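Local coordinates for protein P43 (Trichuris muris, PDB 6QIX) that is the major secreted protein of a whipworm parasite, tethers to matrix and inhibits interleukin-13 function, at residues Phe81-Arg86 with Tyr93-Glu98; Pro193-Ser198 with Val248-Arg253; Phe260-Gly265 with Ala322-Gln327. All blocks are in the same frame, centred on the assembly; numbering follows the deposited sequence. Where two conformers were deposited one is given.

Interaction 1: residues Phe81-Arg86 with Tyr93-Glu98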
loop_
_atom_site.group_PDB
_atom_site.type_symbol
_atom_site.label_atom_id
_atom_site.label_comp_id
_atom_site.label_asym_id
_atom_site.label_seq_id
_atom_site.Cartn_x
_atom_site.Cartn_y
_atom_site.Cartn_z
ATOM N N PHE A 81 -2.412 -20.233 -8.195
ATOM C CA PHE A 81 -1.140 -20.030 -7.506
ATOM C C PHE A 81 -0.514 -21.380 -7.173
ATOM O O PHE A 81 -1.204 -22.367 -6.917
ATOM C CB PHE A 81 -1.387 -19.181 -6.236
ATOM C CG PHE A 81 -0.188 -18.971 -5.345
ATOM C CD1 PHE A 81 0.729 -17.955 -5.614
ATOM C CD2 PHE A 81 -0.036 -19.718 -4.187
ATOM C CE1 PHE A 81 1.798 -17.722 -4.763
ATOM C CE2 PHE A 81 1.046 -19.488 -3.335
ATOM C CZ PHE A 81 1.954 -18.497 -3.628
ATOM N N ARG A 82 0.814 -21.407 -7.153
ATOM C CA ARG A 82 1.531 -22.552 -6.611
ATOM C C ARG A 82 2.783 -22.046 -5.925
ATOM O O ARG A 82 3.261 -20.948 -6.206
ATOM C CB ARG A 82 1.871 -23.595 -7.686
ATOM C CG ARG A 82 2.904 -23.188 -8.704
ATOM C CD ARG A 82 3.224 -24.399 -9.611
ATOM N NE ARG A 82 4.175 -24.062 -10.662
ATOM C CZ ARG A 82 4.744 -24.949 -11.471
ATOM N NH1 ARG A 82 4.450 -26.248 -11.354
ATOM N NH2 ARG A 82 5.599 -24.534 -12.404
ATOM N N CYS A 83 3.311 -22.872 -5.024
ATOM C CA CYS A 83 4.315 -22.443 -4.066
ATOM C C CYS A 83 5.396 -23.504 -3.927
ATOM O O CYS A 83 5.160 -24.700 -4.138
ATOM C CB CYS A 83 3.660 -22.159 -2.696
ATOM S SG CYS A 83 4.694 -21.375 -1.427
ATOM N N ARG A 84 6.591 -23.051 -3.568
ATOM C CA ARG A 84 7.666 -23.963 -3.213
ATOM C C ARG A 84 8.400 -23.385 -2.014
ATOM O O ARG A 84 8.306 -22.194 -1.727
ATOM C CB ARG A 84 8.622 -24.194 -4.371
ATOM C CG ARG A 84 9.289 -22.955 -4.907
ATOM C CD ARG A 84 10.001 -23.321 -6.216
ATOM N NE ARG A 84 10.649 -22.164 -6.831
ATOM C CZ ARG A 84 11.385 -22.213 -7.936
ATOM N NH1 ARG A 84 11.549 -23.362 -8.557
ATOM N NH2 ARG A 84 11.949 -21.117 -8.424
ATOM N N ARG A 85 9.136 -24.247 -1.314
ATOM C CA ARG A 85 9.619 -23.927 0.019
ATOM C C ARG A 85 11.079 -24.312 0.175
ATOM O O ARG A 85 11.567 -25.239 -0.481
ATOM C CB ARG A 85 8.785 -24.659 1.075
ATOM C CG ARG A 85 8.906 -24.129 2.493
ATOM C CD ARG A 85 7.617 -24.436 3.259
ATOM N NE ARG A 85 7.719 -24.192 4.699
ATOM C CZ ARG A 85 6.687 -24.272 5.537
ATOM N NH1 ARG A 85 5.483 -24.598 5.073
ATOM N NH2 ARG A 85 6.849 -24.026 6.836
ATOM N N ARG A 86 11.763 -23.584 1.052
ATOM C CA ARG A 86 13.092 -23.961 1.517
ATOM C C ARG A 86 13.253 -23.451 2.938
ATOM O O ARG A 86 12.453 -22.633 3.407
ATOM C CB ARG A 86 14.188 -23.387 0.616
ATOM C CG ARG A 86 14.440 -21.895 0.825
ATOM C CD ARG A 86 15.481 -21.368 -0.171
ATOM N NE ARG A 86 15.411 -19.923 -0.318
ATOM C CZ ARG A 86 16.020 -19.244 -1.279
ATOM N NH1 ARG A 86 16.748 -19.890 -2.175
ATOM N NH2 ARG A 86 15.887 -17.921 -1.342
ATOM N N TYR A 93 14.968 -16.150 1.712
ATOM C CA TYR A 93 13.533 -16.134 1.936
ATOM C C TYR A 93 12.974 -17.541 1.739
ATOM O O TYR A 93 13.350 -18.228 0.787
ATOM C CB TYR A 93 12.885 -15.156 0.950
ATOM C CG TYR A 93 11.445 -14.871 1.186
ATOM C CD1 TYR A 93 11.046 -14.097 2.262
ATOM C CD2 TYR A 93 10.464 -15.377 0.327
ATOM C CE1 TYR A 93 9.713 -13.838 2.485
ATOM C CE2 TYR A 93 9.130 -15.108 0.541
ATOM C CZ TYR A 93 8.760 -14.336 1.614
ATOM O OH TYR A 93 7.433 -14.079 1.839
ATOM N N PRO A 94 12.074 -17.999 2.610
ATOM C CA PRO A 94 11.698 -19.422 2.583
ATOM C C PRO A 94 10.720 -19.828 1.493
ATOM O O PRO A 94 10.613 -21.031 1.216
ATOM C CB PRO A 94 11.067 -19.649 3.968
ATOM C CG PRO A 94 10.575 -18.302 4.387
ATOM C CD PRO A 94 11.554 -17.309 3.805
ATOM N N LEU A 95 10.018 -18.895 0.858
ATOM C CA LEU A 95 8.931 -19.242 -0.040
ATOM C C LEU A 95 9.156 -18.684 -1.440
ATOM O O LEU A 95 9.853 -17.684 -1.643
ATOM C CB LEU A 95 7.584 -18.719 0.496
ATOM C CG LEU A 95 7.220 -19.221 1.893
ATOM C CD1 LEU A 95 5.874 -18.616 2.311
ATOM C CD2 LEU A 95 7.191 -20.761 1.939
ATOM N N ASP A 96 8.486 -19.307 -2.408
ATOM C CA ASP A 96 8.549 -18.847 -3.789
ATOM C C ASP A 96 7.270 -19.242 -4.518
ATOM O O ASP A 96 6.840 -20.402 -4.449
ATOM C CB ASP A 96 9.784 -19.423 -4.499
ATOM C CG ASP A 96 10.028 -18.767 -5.838
ATOM O OD1 ASP A 96 10.116 -17.525 -5.867
ATOM O OD2 ASP A 96 10.082 -19.487 -6.863
ATOM N N GLY A 97 6.664 -18.271 -5.207
ATOM C CA GLY A 97 5.370 -18.482 -5.826
ATOM C C GLY A 97 5.311 -18.293 -7.331
ATOM O O GLY A 97 6.193 -17.678 -7.940
ATOM N N GLU A 98 4.262 -18.839 -7.939
ATOM C CA GLU A 98 3.975 -18.658 -9.355
ATOM C C GLU A 98 2.485 -18.398 -9.523
ATOM O O GLU A 98 1.666 -18.998 -8.816
ATOM C CB GLU A 98 4.380 -19.891 -10.152
ATOM C CG GLU A 98 5.204 -19.578 -11.360
ATOM C CD GLU A 98 5.890 -20.795 -11.910
ATOM O OE1 GLU A 98 5.262 -21.878 -11.878
ATOM O OE2 GLU A 98 7.054 -20.661 -12.364
#
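The guanidinium of Arg82 meets Glu98 at its edge: NE and NH2 both give hydrogen bonds to Glu98 OE1, each 2.7 Å long. The two planes are only 27° apart; NE arrives nearly along the C-O bond, whereas NH2 uses the syn lone pair. Arg82 also makes a cation-pi contact with Trp28. Arg84 lies alongside Asp96 less regularly: Arg84 NE is 2.7 Å from Asp96 OD2, on the anti side and tilted from the guanidinium plane, and the NH2 bond is weak. Arg84 CG stands between backbone N and carbonyl carbon (chi1 59°) and the chain then extends, laying NE beside the carboxylate. Its NH1 goes to Asp27, while Asp96 OD1 turns to Lys147. At the Arg86 guanidinium, the edge NE holds the backbone Tyr93 O at 2.9 Å, and NH1 reaches Pro23.

The Arg82-Glu98 and Arg84-Asp96 pairs share one face of an antiparallel beta hairpin. With the tryptophans beside them, the arginines are consistent with the layered Trp-Arg core of a thrombospondin type 1 repeat. On the other face, Cys83, disulfide-linked to Cys50, lies beside Leu95, and Phe81 CE1 comes to 3.8 Å from Gly97 CA, where glycine leaves room for the ring. Reciprocal backbone bonds join Arg82 with Glu98 and Arg84 with Asp96.

Interaction 2: residues Pro193-Ser198 with Val248-Arg253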
loop_
_atom_site.group_PDB
_atom_site.type_symbol
_atom_site.label_atom_id
_atom_site.label_comp_id
_atom_site.label_asym_id
_atom_site.label_seq_id
_atom_site.Cartn_x
_atom_site.Cartn_y
_atom_site.Cartn_z
ATOM N N PRO A 193 18.909 2.608 -11.731
ATOM C CA PRO A 193 19.239 1.995 -10.451
ATOM C C PRO A 193 18.440 2.629 -9.327
ATOM O O PRO A 193 18.214 3.849 -9.329
ATOM C CB PRO A 193 20.741 2.264 -10.288
ATOM C CG PRO A 193 21.132 3.227 -11.356
ATOM C CD PRO A 193 20.071 3.213 -12.405
ATOM N N PRO A 194 17.973 1.845 -8.357
ATOM C CA PRO A 194 17.298 2.459 -7.189
ATOM C C PRO A 194 18.233 3.383 -6.412
ATOM O O PRO A 194 19.447 3.158 -6.343
ATOM C CB PRO A 194 16.912 1.263 -6.316
ATOM C CG PRO A 194 17.109 0.072 -7.144
ATOM C CD PRO A 194 18.080 0.383 -8.231
ATOM N N SER A 195 17.656 4.419 -5.825
ATOM C CA SER A 195 18.409 5.263 -4.919
ATOM C C SER A 195 18.800 4.459 -3.697
ATOM O O SER A 195 18.303 3.359 -3.480
ATOM C CB SER A 195 17.590 6.485 -4.497
ATOM O OG SER A 195 16.459 6.117 -3.724
ATOM N N GLU A 196 19.663 5.038 -2.860
ATOM C CA GLU A 196 19.798 4.567 -1.485
ATOM C C GLU A 196 18.610 5.079 -0.678
ATOM O O GLU A 196 17.815 5.907 -1.160
ATOM C CB GLU A 196 21.048 5.122 -0.824
ATOM C CG GLU A 196 22.345 4.753 -1.589
ATOM C CD GLU A 196 22.618 3.279 -1.639
ATOM O OE1 GLU A 196 22.041 2.463 -0.894
ATOM O OE2 GLU A 196 23.482 2.895 -2.495
ATOM N N TRP A 197 18.459 4.561 0.538
ATOM C CA TRP A 197 17.439 5.109 1.433
ATOM C C TRP A 197 17.774 6.558 1.762
ATOM O O TRP A 197 18.933 6.901 1.974
ATOM C CB TRP A 197 17.345 4.314 2.752
ATOM C CG TRP A 197 16.749 2.952 2.607
ATOM C CD1 TRP A 197 17.388 1.757 2.730
ATOM C CD2 TRP A 197 15.366 2.648 2.322
ATOM N NE1 TRP A 197 16.490 0.734 2.504
ATOM C CE2 TRP A 197 15.250 1.263 2.255
ATOM C CE3 TRP A 197 14.226 3.433 2.063
ATOM C CZ2 TRP A 197 14.044 0.627 1.979
ATOM C CZ3 TRP A 197 13.023 2.800 1.788
ATOM C CH2 TRP A 197 12.955 1.412 1.729
ATOM N N SER A 198 16.740 7.402 1.838
ATOM C CA SER A 198 16.927 8.755 2.328
ATOM C C SER A 198 17.167 8.761 3.840
ATOM O O SER A 198 17.083 7.755 4.510
ATOM C CB SER A 198 15.712 9.634 2.057
ATOM O OG SER A 198 14.593 9.243 2.887
ATOM N N VAL A 248 12.675 7.035 2.367
ATOM C CA VAL A 248 12.176 6.671 1.043
ATOM C C VAL A 248 13.321 6.192 0.155
ATOM O O VAL A 248 14.477 6.624 0.263
ATOM C CB VAL A 248 11.422 7.826 0.356
ATOM C CG1 VAL A 248 10.153 8.305 1.172
ATOM C CG2 VAL A 248 12.342 8.993 0.155
ATOM N N LYS A 249 12.941 5.320 -0.770
ATOM C CA LYS A 249 13.826 4.813 -1.829
ATOM C C LYS A 249 13.089 4.908 -3.151
ATOM O O LYS A 249 11.918 4.542 -3.223
ATOM C CB LYS A 249 14.199 3.363 -1.550
ATOM C CG LYS A 249 15.131 2.747 -2.550
ATOM C CD LYS A 249 15.578 1.360 -2.118
ATOM C CE LYS A 249 16.586 1.432 -0.982
ATOM N NZ LYS A 249 17.473 0.243 -0.912
ATOM N N CYS A 250 13.770 5.420 -4.167
ATOM C CA CYS A 250 13.157 5.806 -5.442
ATOM C C CYS A 250 13.653 4.876 -6.526
ATOM O O CYS A 250 14.843 4.566 -6.558
ATOM C CB CYS A 250 13.580 7.234 -5.924
ATOM S SG CYS A 250 13.855 8.445 -4.711
ATOM N N MET A 251 12.756 4.525 -7.463
ATOM C CA MET A 251 13.130 3.973 -8.763
ATOM C C MET A 251 12.430 4.799 -9.822
ATOM O O MET A 251 11.212 4.995 -9.750
ATOM C CB MET A 251 12.738 2.518 -8.864
ATOM C CG MET A 251 13.740 1.601 -8.205
ATOM S SD MET A 251 13.159 -0.067 -8.409
ATOM C CE MET A 251 13.121 -0.202 -10.182
ATOM N N LYS A 252 13.187 5.252 -10.819
ATOM C CA LYS A 252 12.682 6.207 -11.797
ATOM C C LYS A 252 12.928 5.708 -13.210
ATOM O O LYS A 252 13.970 5.110 -13.499
ATOM C CB LYS A 252 13.345 7.588 -11.606
ATOM C CG LYS A 252 12.794 8.664 -12.555
ATOM C CD LYS A 252 13.404 10.061 -12.255
ATOM C CE LYS A 252 13.567 10.890 -13.533
ATOM N NZ LYS A 252 13.232 12.339 -13.305
ATOM N N ARG A 253 11.959 5.975 -14.086
ATOM C CA ARG A 253 12.095 5.686 -15.507
ATOM C C ARG A 253 11.565 6.877 -16.293
ATOM O O ARG A 253 10.852 7.744 -15.772
ATOM C CB ARG A 253 11.369 4.385 -15.870
ATOM C CG ARG A 253 9.876 4.471 -15.675
ATOM C CD ARG A 253 9.225 3.116 -15.938
ATOM N NE ARG A 253 7.804 3.147 -15.581
ATOM C CZ ARG A 253 7.011 2.091 -15.501
ATOM N NH1 ARG A 253 7.488 0.867 -15.778
ATOM N NH2 ARG A 253 5.741 2.273 -15.161
HETATM O O HOH W 1 16.109 5.301 -10.471
HETATM O O HOH W 2 19.225 0.645 -3.279
#
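Lys249 lies across one face of the Trp197 indole, the two side chains crossing at about a right angle. Lys249 CE sits 3.5 Å from the centroid of the five-membered ring of Trp197, almost on the normal, as a CH-pi contact, and Lys249 NZ follows at 4.0 Å as a cation-pi contact. Lysine suits the place because its methylenes cover the ring while the ammonium at the end of the chain stays near polar atoms: a bend at chi3 (-74°) carries CE over the indole, and a water links NZ to Ser195 O. CB of Lys249 covers the benzene half of the ring, 3.6 Å from Trp197 CZ3.

Val248 contributes mainly its backbone. Its N donates to Ser198 OG at 3.0 Å and its O accepts from Ser198 N at 2.9 Å, while CG2 packs on the serine hydroxyl. Ser195 clasps Cys250 in the same way: OG accepts from Cys250 N at 2.8 Å with a nearly straight N-H...O angle of 168°, and Ser195 N donates to Cys250 O. Each small hydroxyl thus replaces a carbonyl as acceptor, letting an irregular segment follow a strand edge.

Such a rippled segment carrying tryptophan beside a regular strand is consistent with a thrombospondin type 1-like repeat. Strand 262-268 pairs with strand 246-252, its Lys267 also making a cation-pi contact with Trp197; His215 of helix 205-216 touches both serines, and Cys216 forms the disulfide to Cys250.

Interaction 3: residues Phe260-Gly265 with Ala322-Gln327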
loop_
_atom_site.group_PDB
_atom_site.type_symbol
_atom_site.label_atom_id
_atom_site.label_comp_id
_atom_site.label_asym_id
_atom_site.label_seq_id
_atom_site.Cartn_x
_atom_site.Cartn_y
_atom_site.Cartn_z
ATOM N N PHE A 260 3.728 5.230 -15.466
ATOM C CA PHE A 260 4.052 6.245 -14.481
ATOM C C PHE A 260 5.547 6.174 -14.196
ATOM O O PHE A 260 6.076 5.082 -14.034
ATOM C CB PHE A 260 3.266 5.997 -13.174
ATOM C CG PHE A 260 3.290 7.144 -12.235
ATOM C CD1 PHE A 260 2.462 8.231 -12.443
ATOM C CD2 PHE A 260 4.136 7.126 -11.128
ATOM C CE1 PHE A 260 2.460 9.282 -11.566
ATOM C CE2 PHE A 260 4.183 8.201 -10.268
ATOM C CZ PHE A 260 3.325 9.270 -10.476
ATOM N N PRO A 261 6.231 7.309 -14.064
ATOM C CA PRO A 261 7.703 7.288 -14.044
ATOM C C PRO A 261 8.388 7.004 -12.712
ATOM O O PRO A 261 9.589 6.685 -12.720
ATOM C CB PRO A 261 8.072 8.707 -14.496
ATOM C CG PRO A 261 6.913 9.523 -13.998
ATOM C CD PRO A 261 5.708 8.680 -14.220
ATOM N N LEU A 262 7.716 7.146 -11.569
ATOM C CA LEU A 262 8.395 7.056 -10.272
ATOM C C LEU A 262 7.689 6.071 -9.357
ATOM O O LEU A 262 6.476 6.169 -9.146
ATOM C CB LEU A 262 8.435 8.407 -9.598
ATOM C CG LEU A 262 9.240 8.483 -8.311
ATOM C CD1 LEU A 262 10.723 8.250 -8.601
ATOM C CD2 LEU A 262 8.976 9.834 -7.697
ATOM N N LYS A 263 8.452 5.151 -8.802
ATOM C CA LYS A 263 7.993 4.170 -7.835
ATOM C C LYS A 263 8.738 4.451 -6.533
ATOM O O LYS A 263 9.948 4.728 -6.573
ATOM C CB LYS A 263 8.327 2.778 -8.353
ATOM C CG LYS A 263 7.428 1.690 -7.921
ATOM C CD LYS A 263 8.227 0.378 -7.828
ATOM C CE LYS A 263 8.637 -0.124 -9.214
ATOM N NZ LYS A 263 8.193 -1.549 -9.468
ATOM N N LEU A 264 8.017 4.446 -5.405
ATOM C CA LEU A 264 8.628 4.771 -4.114
ATOM C C LEU A 264 8.447 3.623 -3.128
ATOM O O LEU A 264 7.344 3.047 -3.023
ATOM C CB LEU A 264 8.012 5.994 -3.475
ATOM C CG LEU A 264 8.234 7.440 -3.849
ATOM C CD1 LEU A 264 7.714 8.333 -2.683
ATOM C CD2 LEU A 264 9.667 7.681 -4.197
ATOM N N GLY A 265 9.516 3.329 -2.374
ATOM C CA GLY A 265 9.423 2.417 -1.251
ATOM C C GLY A 265 9.662 3.186 0.026
ATOM O O GLY A 265 10.257 4.264 0.007
ATOM N N ALA A 322 -1.261 7.822 -6.378
ATOM C CA ALA A 322 -1.902 7.316 -5.172
ATOM C C ALA A 322 -0.952 6.378 -4.421
ATOM O O ALA A 322 -0.969 6.333 -3.199
ATOM C CB ALA A 322 -3.205 6.604 -5.522
ATOM N N LYS A 323 -0.170 5.561 -5.144
ATOM C CA LYS A 323 0.764 4.667 -4.462
ATOM C C LYS A 323 1.778 5.444 -3.639
ATOM O O LYS A 323 2.170 4.989 -2.548
ATOM C CB LYS A 323 1.458 3.744 -5.481
ATOM C CG LYS A 323 0.511 2.682 -6.048
ATOM C CD LYS A 323 1.162 1.888 -7.170
ATOM C CE LYS A 323 0.217 1.092 -7.913
ATOM N NZ LYS A 323 0.963 0.321 -8.999
ATOM N N MET A 324 2.211 6.609 -4.125
ATOM C CA MET A 324 3.101 7.463 -3.342
ATOM C C MET A 324 2.363 8.045 -2.130
ATOM O O MET A 324 2.881 8.029 -1.002
ATOM C CB MET A 324 3.672 8.583 -4.234
ATOM C CG MET A 324 4.498 8.108 -5.440
ATOM S SD MET A 324 5.070 9.464 -6.526
ATOM C CE MET A 324 6.379 10.198 -5.541
ATOM N N LEU A 325 1.141 8.539 -2.346
ATOM C CA LEU A 325 0.358 9.136 -1.251
ATOM C C LEU A 325 0.099 8.113 -0.148
ATOM O O LEU A 325 0.066 8.473 1.044
ATOM C CB LEU A 325 -0.936 9.722 -1.830
ATOM C CG LEU A 325 -1.648 10.837 -1.098
ATOM C CD1 LEU A 325 -0.748 12.047 -0.939
ATOM C CD2 LEU A 325 -2.924 11.232 -1.844
ATOM N N MET A 326 -0.081 6.837 -0.511
ATOM C CA MET A 326 -0.237 5.805 0.512
ATOM C C MET A 326 0.962 5.703 1.457
ATOM O O MET A 326 0.838 5.039 2.485
ATOM C CB MET A 326 -0.500 4.410 -0.103
ATOM C CG MET A 326 -1.888 4.327 -0.709
ATOM S SD MET A 326 -3.241 4.232 0.316
ATOM C CE MET A 326 -2.934 2.731 1.222
ATOM N N GLN A 327 2.114 6.254 1.081
ATOM C CA GLN A 327 3.312 6.142 1.910
ATOM C C GLN A 327 3.355 7.192 2.998
ATOM O O GLN A 327 4.224 7.128 3.871
ATOM C CB GLN A 327 4.584 6.264 1.069
ATOM C CG GLN A 327 4.629 5.373 -0.119
ATOM C CD GLN A 327 4.348 3.952 0.186
ATOM O OE1 GLN A 327 4.857 3.385 1.159
ATOM N NE2 GLN A 327 3.556 3.321 -0.689
#
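Strand 262-268 of a two-stranded antiparallel hairpin is met here by the C-terminal part of helix 315-325, and one residue of the helix, Met324, makes all the close approaches. Its unbranched, flexible chain suits the task of reaching from a helix to three different side chains. CG stands anti to the carbonyl carbon (chi1 -60°), the chain continues extended, and a turn at chi3 (74°) folds the methyl group back toward the leucines. The methionine occupies two positions in the crystal; the contacts described hold for one of them, so they are less certain.

In that position Met324 SD approaches the rim of the Phe260 ring, 4.0 Å from Phe260 CE2 and 5.3 Å from the ring centroid. The sulfur lies near the ring plane, 81° from its normal, making this an edge-on Met-aromatic contact in which the sulfur faces the ring's hydrogen-bearing edge. Phe260 also packs edge-to-face with Tyr321 from the same helix. The Met324 side chain crosses those of Leu262 and Leu264 at about a right angle. Met324 CE lies 3.7 Å from Leu264 CD1; its still shorter approach to Leu262 CD2 is tighter than normal packing and is doubtful in detail. The branched leucines offer methyl groups on the side of the strand that also touches Cys216 of helix 205-216.

This is helix-on-sheet packing through apolar side chains. Gln327, three residues beyond Met324, turns its amide back on its own segment: NE2 donates to Lys323 O at 2.9 Å, with an N-H...O angle of 164°. Glu126 also bonds NE2, and Gln130 bonds OE1, so this buried amide has partners at both ends, while the backbone Gln327 O receives Lys266 NZ from the hairpin strand.

Interactions 2 and 3 share one hairpin: interaction 2 borders strand 246-252, interaction 3 packs on strand 262-268, and backbone bonds such as Gly265 N to Lys249 O join them. Interaction 1 lies far off, its centre about 27 Å from either centre, and is itself the pairing within a hairpin. The two hairpins look like counterparts in a duplicated design, each with a disulfide from its first strand. All three contacts are partly buried, but chemistry follows place. Peripheral interaction 1 relies on salt bridges beside backbone pairing; interaction 2 mixes serine-backbone bonds with lysine on tryptophan; interaction 3, nearest the chain's centre and without exposed touching residues, is apolar, with one methionine sulfur against an aromatic edge, and buries least surface.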